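Local structure of sensor protein (Bacteroides thetaiotaomicron, 2X7X) at residues H186-D197 with R212-A223. The protein is a hybrid two-component sensor, probably a histidine kinase, whose periplasmic domain, the part in this structure, binds beta-D-fructose. Numbering follows the deposited sequence.
With K (potassium ion), chain F; FRU (beta-D-fructofuranose), chain E.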
# COMPACT_ATOMS: atom_id res chain seq x y z
N HIS A 186 -35.48 14.55 -7.90
CA HIS A 186 -35.38 13.15 -8.28
C HIS A 186 -35.55 12.21 -7.07
O HIS A 186 -34.61 12.04 -6.29
CB HIS A 186 -34.05 12.86 -9.00
CG HIS A 186 -33.83 13.70 -10.23
ND1 HIS A 186 -34.61 13.58 -11.36
CD2 HIS A 186 -32.93 14.67 -10.50
CE1 HIS A 186 -34.20 14.44 -12.27
NE2 HIS A 186 -33.18 15.12 -11.77
N PRO A 187 -36.75 11.62 -6.91
CA PRO A 187 -37.03 10.70 -5.78
C PRO A 187 -36.25 9.38 -5.81
O PRO A 187 -36.05 8.76 -4.77
CB PRO A 187 -38.53 10.42 -5.90
CG PRO A 187 -38.87 10.73 -7.32
CD PRO A 187 -37.97 11.87 -7.71
N LYS A 188 -35.82 8.96 -7.00
CA LYS A 188 -35.09 7.71 -7.11
C LYS A 188 -33.69 7.97 -7.69
O LYS A 188 -33.53 8.20 -8.90
CB LYS A 188 -35.86 6.68 -7.95
CG LYS A 188 -35.51 5.24 -7.60
CD LYS A 188 -35.58 4.29 -8.82
CE LYS A 188 -35.15 2.85 -8.44
NZ LYS A 188 -34.32 2.18 -9.51
N ILE A 189 -32.69 7.96 -6.81
CA ILE A 189 -31.29 8.03 -7.20
C ILE A 189 -30.51 6.84 -6.60
O ILE A 189 -30.48 6.64 -5.39
CB ILE A 189 -30.64 9.39 -6.78
CG1 ILE A 189 -31.38 10.58 -7.41
CG2 ILE A 189 -29.16 9.42 -7.17
CD1 ILE A 189 -31.04 11.94 -6.79
N ASP A 190 -29.87 6.06 -7.46
CA ASP A 190 -29.18 4.85 -7.01
C ASP A 190 -27.65 5.01 -6.93
O ASP A 190 -26.97 4.20 -6.31
CB ASP A 190 -29.59 3.65 -7.88
CG ASP A 190 -31.10 3.54 -8.04
OD1 ASP A 190 -31.81 3.38 -7.03
OD2 ASP A 190 -31.59 3.65 -9.18
N ALA A 191 -27.13 6.08 -7.54
CA ALA A 191 -25.68 6.28 -7.58
C ALA A 191 -25.28 7.71 -7.86
O ALA A 191 -25.88 8.39 -8.70
CB ALA A 191 -25.02 5.36 -8.60
N VAL A 192 -24.22 8.13 -7.18
CA VAL A 192 -23.59 9.42 -7.44
C VAL A 192 -22.21 9.16 -8.01
O VAL A 192 -21.42 8.43 -7.42
CB VAL A 192 -23.50 10.27 -6.13
CG1 VAL A 192 -22.89 11.64 -6.38
CG2 VAL A 192 -24.89 10.41 -5.52
N TYR A 193 -21.95 9.73 -9.17
CA TYR A 193 -20.61 9.72 -9.76
C TYR A 193 -20.05 11.10 -9.57
O TYR A 193 -20.53 12.06 -10.18
CB TYR A 193 -20.69 9.40 -11.25
CG TYR A 193 -19.39 9.52 -12.04
CD1 TYR A 193 -18.13 9.47 -11.41
CD2 TYR A 193 -19.44 9.64 -13.43
CE1 TYR A 193 -16.95 9.55 -12.15
CE2 TYR A 193 -18.27 9.73 -14.18
CZ TYR A 193 -17.04 9.68 -13.55
OH TYR A 193 -15.92 9.77 -14.34
N ALA A 194 -19.02 11.21 -8.73
CA ALA A 194 -18.37 12.48 -8.45
C ALA A 194 -16.98 12.45 -9.07
O ALA A 194 -16.26 11.47 -8.92
CB ALA A 194 -18.27 12.68 -6.95
N HIS A 195 -16.61 13.52 -9.77
CA HIS A 195 -15.34 13.56 -10.51
C HIS A 195 -14.11 13.63 -9.62
O HIS A 195 -13.01 13.32 -10.06
CB HIS A 195 -15.32 14.68 -11.56
CG HIS A 195 -16.09 14.37 -12.81
ND1 HIS A 195 -15.86 15.02 -14.01
CD2 HIS A 195 -17.08 13.47 -13.05
CE1 HIS A 195 -16.68 14.54 -14.93
NE2 HIS A 195 -17.43 13.60 -14.37
N ASN A 196 -14.27 14.04 -8.36
CA ASN A 196 -13.19 13.85 -7.40
C ASN A 196 -13.66 13.58 -5.98
O ASN A 196 -14.86 13.64 -5.70
CB ASN A 196 -12.14 14.97 -7.46
CG ASN A 196 -12.60 16.28 -6.82
OD1 ASN A 196 -13.73 16.43 -6.33
ND2 ASN A 196 -11.69 17.25 -6.82
N ASP A 197 -12.70 13.31 -5.11
CA ASP A 197 -12.95 12.97 -3.71
C ASP A 197 -13.21 14.20 -2.86
O ASP A 197 -13.25 14.09 -1.63
CB ASP A 197 -11.76 12.22 -3.11
CG ASP A 197 -11.52 10.87 -3.77
OD1 ASP A 197 -12.44 10.30 -4.38
OD2 ASP A 197 -10.39 10.37 -3.66
N ARG A 212 -31.22 10.41 3.03
CA ARG A 212 -31.26 9.52 1.86
C ARG A 212 -29.94 8.89 1.43
O ARG A 212 -29.88 8.29 0.37
CB ARG A 212 -31.86 10.26 0.66
CG ARG A 212 -33.35 10.48 0.72
CD ARG A 212 -33.78 11.36 -0.41
NE ARG A 212 -33.61 10.73 -1.72
CZ ARG A 212 -33.89 11.32 -2.89
NH1 ARG A 212 -34.34 12.57 -2.92
NH2 ARG A 212 -33.71 10.66 -4.04
N GLU A 213 -28.90 9.00 2.24
CA GLU A 213 -27.58 8.49 1.89
C GLU A 213 -27.46 6.96 1.83
O GLU A 213 -26.47 6.43 1.31
CB GLU A 213 -26.51 9.04 2.84
CG GLU A 213 -26.30 8.22 4.13
CD GLU A 213 -27.42 8.39 5.17
OE1 GLU A 213 -28.38 9.17 4.92
OE2 GLU A 213 -27.33 7.74 6.23
N LYS A 214 -28.44 6.25 2.38
CA LYS A 214 -28.43 4.78 2.29
C LYS A 214 -29.16 4.26 1.04
O LYS A 214 -29.22 3.07 0.80
CB LYS A 214 -28.96 4.15 3.59
CG LYS A 214 -28.06 4.41 4.78
CD LYS A 214 -28.64 3.91 6.12
CE LYS A 214 -27.61 4.11 7.24
NZ LYS A 214 -27.79 3.19 8.41
N GLU A 215 -29.68 5.17 0.24
CA GLU A 215 -30.43 4.79 -0.97
C GLU A 215 -29.55 4.69 -2.20
O GLU A 215 -30.04 4.33 -3.27
CB GLU A 215 -31.55 5.79 -1.26
CG GLU A 215 -32.62 5.90 -0.19
CD GLU A 215 -33.65 6.97 -0.52
OE1 GLU A 215 -33.43 7.81 -1.43
OE2 GLU A 215 -34.71 6.97 0.14
N MET A 216 -28.27 5.03 -2.06
CA MET A 216 -27.39 5.22 -3.21
C MET A 216 -25.94 4.96 -2.84
O MET A 216 -25.55 5.08 -1.68
CB MET A 216 -27.55 6.64 -3.78
CG MET A 216 -27.20 7.76 -2.80
SD MET A 216 -27.71 9.39 -3.37
CE MET A 216 -29.46 9.39 -2.94
N ILE A 217 -25.15 4.59 -3.84
CA ILE A 217 -23.71 4.43 -3.66
C ILE A 217 -22.99 5.70 -4.11
O ILE A 217 -23.53 6.46 -4.93
CB ILE A 217 -23.16 3.23 -4.46
CG1 ILE A 217 -23.41 3.43 -5.97
CG2 ILE A 217 -23.70 1.89 -3.90
CD1 ILE A 217 -22.48 2.64 -6.83
N PHE A 218 -21.78 5.91 -3.59
CA PHE A 218 -20.98 7.09 -3.93
C PHE A 218 -19.64 6.68 -4.51
O PHE A 218 -18.89 5.90 -3.90
CB PHE A 218 -20.79 8.00 -2.71
CG PHE A 218 -22.07 8.62 -2.21
CD1 PHE A 218 -22.43 9.91 -2.60
CD2 PHE A 218 -22.94 7.89 -1.38
CE1 PHE A 218 -23.65 10.48 -2.15
CE2 PHE A 218 -24.14 8.45 -0.93
CZ PHE A 218 -24.50 9.73 -1.32
N VAL A 219 -19.34 7.21 -5.70
CA VAL A 219 -18.05 6.94 -6.35
C VAL A 219 -17.30 8.23 -6.67
O VAL A 219 -17.88 9.18 -7.20
CB VAL A 219 -18.20 6.06 -7.61
CG1 VAL A 219 -16.85 5.66 -8.13
CG2 VAL A 219 -19.02 4.80 -7.29
N GLY A 220 -16.02 8.26 -6.33
CA GLY A 220 -15.19 9.44 -6.56
C GLY A 220 -13.90 9.08 -7.27
O GLY A 220 -13.70 7.93 -7.64
N ILE A 221 -13.03 10.07 -7.47
CA ILE A 221 -11.74 9.84 -8.12
C ILE A 221 -10.68 10.58 -7.32
O ILE A 221 -10.94 11.65 -6.79
CB ILE A 221 -11.74 10.32 -9.58
CG1 ILE A 221 -12.81 9.60 -10.40
CG2 ILE A 221 -10.38 10.07 -10.23
CD1 ILE A 221 -13.14 10.23 -11.74
N ASP A 222 -9.50 9.96 -7.20
CA ASP A 222 -8.27 10.57 -6.67
C ASP A 222 -7.58 9.57 -5.76
O ASP A 222 -6.40 9.25 -5.96
CB ASP A 222 -8.49 11.90 -5.94
CG ASP A 222 -8.55 13.10 -6.88
OD1 ASP A 222 -8.11 13.03 -8.04
OD2 ASP A 222 -9.06 14.15 -6.43
N ALA A 223 -8.32 9.09 -4.76
CA ALA A 223 -7.84 8.07 -3.81
C ALA A 223 -6.55 8.43 -3.07
O ALA A 223 -5.65 7.60 -2.98
CB ALA A 223 -7.71 6.70 -4.50
K K F . -24.35 4.76 0.86
C1 FRU E . -6.58 18.43 -8.05
C2 FRU E . -7.81 17.96 -8.81
C3 FRU E . -8.15 16.50 -8.51
C4 FRU E . -8.60 15.99 -9.87
C5 FRU E . -7.62 16.72 -10.79
C6 FRU E . -8.09 16.88 -12.24
O1 FRU E . -6.52 19.85 -8.07
O2 FRU E . -8.90 18.84 -8.50
O3 FRU E . -9.13 16.35 -7.48
O4 FRU E . -8.54 14.57 -9.99
O5 FRU E . -7.53 18.02 -10.20
O6 FRU E . -7.02 17.46 -13.02
O HOH W 1 -21.93 3.41 2.80
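V192 and F218 pair side by side on neighbouring parallel strands, 191-194 and 217-220, which helix 199-209 links into a beta-alpha-beta unit of the periplasmic-binding-protein fold. Four backbone hydrogen bonds zip the strands together, from I217 N to D190 O at one end to A194 N to V219 O at the other. From V192, CB sits 3.7 Å from F218 CD1; CG1, anti to the backbone N (chi1 -178°), only grazes that ring atom, whereas CG2 lies 3.6 Å from F218 CE1 and also meets M216 SD. A203 and A207 of the linking helix pack against this face. On the other face, A191 CB touches I217 CG1, and I221 CD1 comes in the plane of the Y193 ring, at its edge, 3.9 Å from CE1.

At the end of the unit where the strands begin, R212 reaches back with its guanidinium edge-on to H186 O: NH2 gives a nearly straight bond of 2.8 Å, in both the guanidinium and carbonyl planes. With the chain bent at chi3 (66°), NE forms a salt bridge to E215 OE1. The backbone O atoms of E213 and M216 bind a potassium ion.

The opposite end faces the sugar. D197 OD2 accepts A223 N, tying down the corner at I221 and D222, while its OD1 bonds T242. N196 and D222 lie alongside each other, amide and carboxylate planes 60° apart. N196 OD1 accepts I199 N, holding the amide with ND2 toward the fructose, where it donates to O3 at 2.8 Å; fructose O4 donates to D222 OD1 at 2.5 Å.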